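Probable dipeptidase (Pseudomonas aeruginosa, PDB 3B40) probably acts as a metal-dependent dipeptidase of the M19 (membrane dipeptidase) family, hydrolysing dipeptides. Local coordinates at residues Q263-F267 with P268-R272; K336-V339 with D340-Y344. The protein carries 11 engineered substitutions. All coordinates share one frame; numbering follows the deposited sequence.

In the fold
Both contacts are local, and both belong to one beta-alpha-beta connection, between the paired parallel strands 261-265 and 354-357, supplying its first strand and one of its helices, consistent with the TIM-barrel assignment of the family. Interaction 1 lies about 10 Å from the chain centre, where strand 261-265 runs out into a short helical turn; it is held by aromatic stacking and a few backbone bonds. Interaction 2, centred about 17 Å out, lies along helix 335-349, where i to i+4 backbone bonds carry a partly exposed charged side and a buried apolar side. The two touch: L271 and V264 pack on A341, and R272 NH2 forms a salt bridge with E337 OE2 (2.7 Å).

Interaction 1: Q263-F267 with P268-R272; sequences QVVGF and PAYLR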
loop_
_atom_site.group_PDB
_atom_site.type_symbol
_atom_site.label_atom_id
_atom_site.label_comp_id
_atom_site.label_asym_id
_atom_site.label_seq_id
_atom_site.Cartn_x
_atom_site.Cartn_y
_atom_site.Cartn_z
ATOM N N GLN A 263 -4.576 4.995 5.951
ATOM C CA GLN A 263 -5.216 3.697 5.718
ATOM C C GLN A 263 -4.296 2.639 6.318
ATOM O O GLN A 263 -3.290 2.270 5.716
ATOM C CB GLN A 263 -5.477 3.479 4.221
ATOM C CG GLN A 263 -6.394 4.554 3.588
ATOM C CD GLN A 263 -7.889 4.205 3.622
ATOM O OE1 GLN A 263 -8.726 5.075 3.863
ATOM N NE2 GLN A 263 -8.218 2.945 3.369
ATOM N N VAL A 264 -4.667 2.153 7.498
ATOM C CA VAL A 264 -3.824 1.260 8.308
ATOM C C VAL A 264 -3.701 -0.115 7.690
ATOM O O VAL A 264 -4.708 -0.787 7.446
ATOM C CB VAL A 264 -4.370 1.116 9.759
ATOM C CG1 VAL A 264 -3.515 0.126 10.572
ATOM C CG2 VAL A 264 -4.419 2.494 10.469
ATOM N N VAL A 265 -2.466 -0.560 7.489
ATOM C CA VAL A 265 -2.211 -1.703 6.644
ATOM C C VAL A 265 -2.022 -3.007 7.439
ATOM O O VAL A 265 -1.256 -3.048 8.402
ATOM C CB VAL A 265 -0.984 -1.454 5.700
ATOM C CG1 VAL A 265 0.317 -1.343 6.502
ATOM C CG2 VAL A 265 -0.860 -2.547 4.672
ATOM N N GLY A 266 -2.678 -4.072 6.971
ATOM C CA GLY A 266 -2.504 -5.421 7.538
ATOM C C GLY A 266 -1.211 -6.088 7.074
ATOM O O GLY A 266 -1.241 -7.184 6.486
ATOM N N PHE A 267 -0.082 -5.417 7.297
ATOM C CA PHE A 267 1.219 -5.983 6.937
ATOM C C PHE A 267 1.904 -6.481 8.213
ATOM O O PHE A 267 2.284 -5.669 9.085
ATOM C CB PHE A 267 2.103 -4.998 6.154
ATOM C CG PHE A 267 3.254 -5.665 5.463
ATOM C CD1 PHE A 267 3.182 -5.989 4.111
ATOM C CD2 PHE A 267 4.395 -6.012 6.171
ATOM C CE1 PHE A 267 4.222 -6.639 3.482
ATOM C CE2 PHE A 267 5.456 -6.657 5.547
ATOM C CZ PHE A 267 5.369 -6.975 4.195
ATOM N N PRO A 268 1.963 -7.814 8.382
ATOM C CA PRO A 268 2.301 -8.366 9.708
ATOM C C PRO A 268 3.558 -7.762 10.366
ATOM O O PRO A 268 3.496 -7.327 11.525
ATOM C CB PRO A 268 2.443 -9.879 9.458
ATOM C CG PRO A 268 2.186 -10.115 8.051
ATOM C CD PRO A 268 1.629 -8.875 7.414
ATOM N N ALA A 269 4.672 -7.701 9.640
ATOM C CA ALA A 269 5.926 -7.177 10.223
ATOM C C ALA A 269 5.938 -5.685 10.544
ATOM O O ALA A 269 6.882 -5.206 11.197
ATOM C CB ALA A 269 7.154 -7.527 9.332
ATOM N N TYR A 270 4.932 -4.940 10.089
ATOM C CA TYR A 270 4.851 -3.523 10.420
ATOM C C TYR A 270 3.966 -3.361 11.662
ATOM O O TYR A 270 3.817 -2.234 12.183
ATOM C CB TYR A 270 4.230 -2.663 9.306
ATOM C CG TYR A 270 4.819 -2.663 7.888
ATOM C CD1 TYR A 270 6.099 -3.145 7.600
ATOM C CD2 TYR A 270 4.055 -2.131 6.827
ATOM C CE1 TYR A 270 6.586 -3.141 6.265
ATOM C CE2 TYR A 270 4.537 -2.100 5.499
ATOM C CZ TYR A 270 5.787 -2.620 5.234
ATOM O OH TYR A 270 6.234 -2.576 3.937
ATOM N N LEU A 271 3.391 -4.479 12.129
ATOM C CA LEU A 271 2.413 -4.474 13.222
ATOM C C LEU A 271 2.915 -5.160 14.485
ATOM O O LEU A 271 2.511 -4.806 15.588
ATOM C CB LEU A 271 1.099 -5.134 12.782
ATOM C CG LEU A 271 0.314 -4.465 11.653
ATOM C CD1 LEU A 271 -0.776 -5.432 11.134
ATOM C CD2 LEU A 271 -0.276 -3.119 12.093
ATOM N N ARG A 272 3.752 -6.175 14.305
ATOM C CA ARG A 272 4.415 -6.855 15.412
ATOM C C ARG A 272 5.940 -6.875 15.199
ATOM O O ARG A 272 6.386 -7.343 14.150
ATOM C CB ARG A 272 3.910 -8.289 15.500
ATOM C CG ARG A 272 4.543 -9.078 16.632
ATOM C CD ARG A 272 4.174 -10.550 16.561
ATOM N NE ARG A 272 2.808 -10.777 16.995
ATOM C CZ ARG A 272 2.212 -11.962 16.971
ATOM N NH1 ARG A 272 2.884 -13.011 16.530
ATOM N NH2 ARG A 272 0.940 -12.095 17.370
#
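F267 and Y270 stack at the turn that ends strand 261-265, one of the parallel strands of what is probably a TIM barrel, and opens the short, weakly bonded helix 268-271. G266 makes the bend as the centre of an inverse gamma turn, closed by a weak bond from F267 N to V265 O. The two rings lie face to face, centroids 4.2 Å apart and planes inclined at 23°. The stack is offset: F267 CD2 sits over the middle of the tyrosine ring, while Y270 CZ lies over the phenylalanine nearer its rim. The overlap continues to the F267 stem, whose CB makes an off-centre CH-pi contact with the same tyrosine face, 4.0 Å from its centroid. With CG anti to the backbone N, chi1 -164° sets the F267 ring beside the carbonyl carbon, over Y270, with F267 CE2 4.2 Å from A269 CB. A backbone bond joins the same two stacked residues: Y270 N donates to F267 O at 2.9 Å. P268 O takes two bonds, from L271 N and R272 N, which closes the helical turn. Outside it, R176 and I243 touch Y270, whose backbone O accepts from N246 ND2. L271 CB points back toward the strand end, and its CD1 lies 3.7 Å from V265 O. At the edge of the tyrosine ring, near its plane, V265 CG1 meets Y270 CD2 at 3.8 Å.

Interaction 2: K336-V339 with D340-Y344; sequences KELV and DAIDY
The carboxylates of D340 and D343 each turn one face onto a backbone carbonyl oxygen of the preceding helical turn. K336 O sits over D340 CG at 3.2 Å, and V339 O stands in the same relation to D343 CG, also at 3.2 Å. Each is an oxygen resting over a carboxylate carbon, a packing contact and not a hydrogen bond, set by CG lying anti to the carbonyl carbon in each aspartate (chi1 -76° in D340). The polar links leave from the oxygens. K336 runs almost fully extended and bends only at its last torsion, bringing NZ to D340 OD2 at 2.9 Å in a salt bridge that uses the syn lone pair. A water bridges the same two side chains, donating to D340 OD1 and accepting a weak bond from NZ. OD1 also meets R385, at the end of helix 375-385, whose NH1 reaches D343 OD2 as well and whose NH2 bonds K336 O; D343 OD1 bonds Y387 OH. This guanidinium would probably offset the charge of the neighbouring aspartates. The main chain is regular: D340 N, A341 N, I342 N and D343 N each donate to the oxygen four residues back, the tightest being D343 N to V339 O at 2.7 Å and 165°. On the apolar side, I342 CD1 touches L338 CG (4.4 Å) and V339 CG2 (4.3 Å). An i to i+4 lysine-aspartate bridge on the outer side, with L338, A341 and I342 against V264 of strand 261-265 and V339 against helix 375-385, is the build of an amphipathic alpha-helix, here the last helix before strand 354-357 in the beta-alpha-beta connection from its parallel neighbour 261-265, as in a TIM barrel.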
loop_
_atom_site.group_PDB
_atom_site.type_symbol
_atom_site.label_atom_id
_atom_site.label_comp_id
_atom_site.label_asym_id
_atom_site.label_seq_id
_atom_site.Cartn_x
_atom_site.Cartn_y
_atom_site.Cartn_z
ATOM N N LYS A 336 -5.542 -8.882 16.250
ATOM C CA LYS A 336 -5.339 -8.085 17.459
ATOM C C LYS A 336 -4.436 -6.892 17.143
ATOM O O LYS A 336 -4.770 -5.756 17.460
ATOM C CB LYS A 336 -4.706 -8.916 18.584
ATOM C CG LYS A 336 -4.347 -8.074 19.853
ATOM C CD LYS A 336 -3.571 -8.879 20.888
ATOM C CE LYS A 336 -3.248 -8.037 22.147
ATOM N NZ LYS A 336 -2.396 -6.832 21.781
ATOM N N GLU A 337 -3.297 -7.174 16.524
ATOM C CA GLU A 337 -2.300 -6.150 16.158
ATOM C C GLU A 337 -2.811 -5.156 15.121
ATOM O O GLU A 337 -2.593 -3.953 15.237
ATOM C CB GLU A 337 -1.039 -6.830 15.647
ATOM C CG GLU A 337 -0.218 -7.486 16.769
ATOM C CD GLU A 337 -0.576 -8.929 17.063
ATOM O OE1 GLU A 337 -1.557 -9.466 16.509
ATOM O OE2 GLU A 337 0.168 -9.545 17.866
ATOM N N LEU A 338 -3.507 -5.662 14.109
ATOM C CA LEU A 338 -4.085 -4.782 13.133
ATOM C C LEU A 338 -5.002 -3.758 13.805
ATOM O O LEU A 338 -4.931 -2.572 13.497
ATOM C CB LEU A 338 -4.852 -5.567 12.053
ATOM C CG LEU A 338 -5.502 -4.643 11.022
ATOM C CD1 LEU A 338 -4.519 -3.649 10.367
ATOM C CD2 LEU A 338 -6.283 -5.444 9.971
ATOM N N VAL A 339 -5.863 -4.205 14.705
ATOM C CA VAL A 339 -6.796 -3.254 15.338
ATOM C C VAL A 339 -6.141 -2.390 16.439
ATOM O O VAL A 339 -6.565 -1.256 16.679
ATOM C CB VAL A 339 -8.093 -3.952 15.782
ATOM C CG1 VAL A 339 -9.031 -2.992 16.568
ATOM C CG2 VAL A 339 -8.799 -4.466 14.528
ATOM N N ASP A 340 -5.125 -2.922 17.112
ATOM C CA ASP A 340 -4.266 -2.071 17.983
ATOM C C ASP A 340 -3.763 -0.868 17.178
ATOM O O ASP A 340 -3.828 0.279 17.638
ATOM C CB ASP A 340 -3.065 -2.856 18.445
ATOM C CG ASP A 340 -3.375 -3.845 19.546
ATOM O OD1 ASP A 340 -4.489 -3.847 20.125
ATOM O OD2 ASP A 340 -2.458 -4.639 19.842
ATOM N N ALA A 341 -3.269 -1.143 15.964
ATOM C CA ALA A 341 -2.778 -0.093 15.076
ATOM C C ALA A 341 -3.906 0.858 14.700
ATOM O O ALA A 341 -3.729 2.086 14.722
ATOM C CB ALA A 341 -2.126 -0.690 13.854
ATOM N N ILE A 342 -5.081 0.322 14.378
ATOM C CA ILE A 342 -6.240 1.186 14.117
ATOM C C ILE A 342 -6.570 2.062 15.345
ATOM O O ILE A 342 -6.755 3.272 15.210
ATOM C CB ILE A 342 -7.481 0.360 13.653
ATOM C CG1 ILE A 342 -7.161 -0.331 12.291
ATOM C CG2 ILE A 342 -8.730 1.244 13.592
ATOM C CD1 ILE A 342 -8.256 -1.258 11.742
ATOM N N ASP A 343 -6.622 1.432 16.519
ATOM C CA ASP A 343 -6.917 2.075 17.788
ATOM C C ASP A 343 -5.947 3.239 18.016
ATOM O O ASP A 343 -6.366 4.333 18.345
ATOM C CB ASP A 343 -6.778 1.068 18.963
ATOM C CG ASP A 343 -8.002 0.156 19.152
ATOM O OD1 ASP A 343 -8.972 0.194 18.373
ATOM O OD2 ASP A 343 -7.990 -0.621 20.123
ATOM N N TYR A 344 -4.656 2.983 17.848
ATOM C CA TYR A 344 -3.611 4.000 18.043
ATOM C C TYR A 344 -3.763 5.187 17.109
ATOM O O TYR A 344 -3.594 6.331 17.520
ATOM C CB TYR A 344 -2.215 3.387 17.879
ATOM C CG TYR A 344 -1.108 4.373 18.196
ATOM C CD1 TYR A 344 -0.646 4.536 19.503
ATOM C CD2 TYR A 344 -0.546 5.159 17.194
ATOM C CE1 TYR A 344 0.361 5.453 19.797
ATOM C CE2 TYR A 344 0.442 6.092 17.464
ATOM C CZ TYR A 344 0.891 6.245 18.780
ATOM O OH TYR A 344 1.891 7.137 19.056
HETATM O O HOH W 1 -5.031 -5.464 22.020
#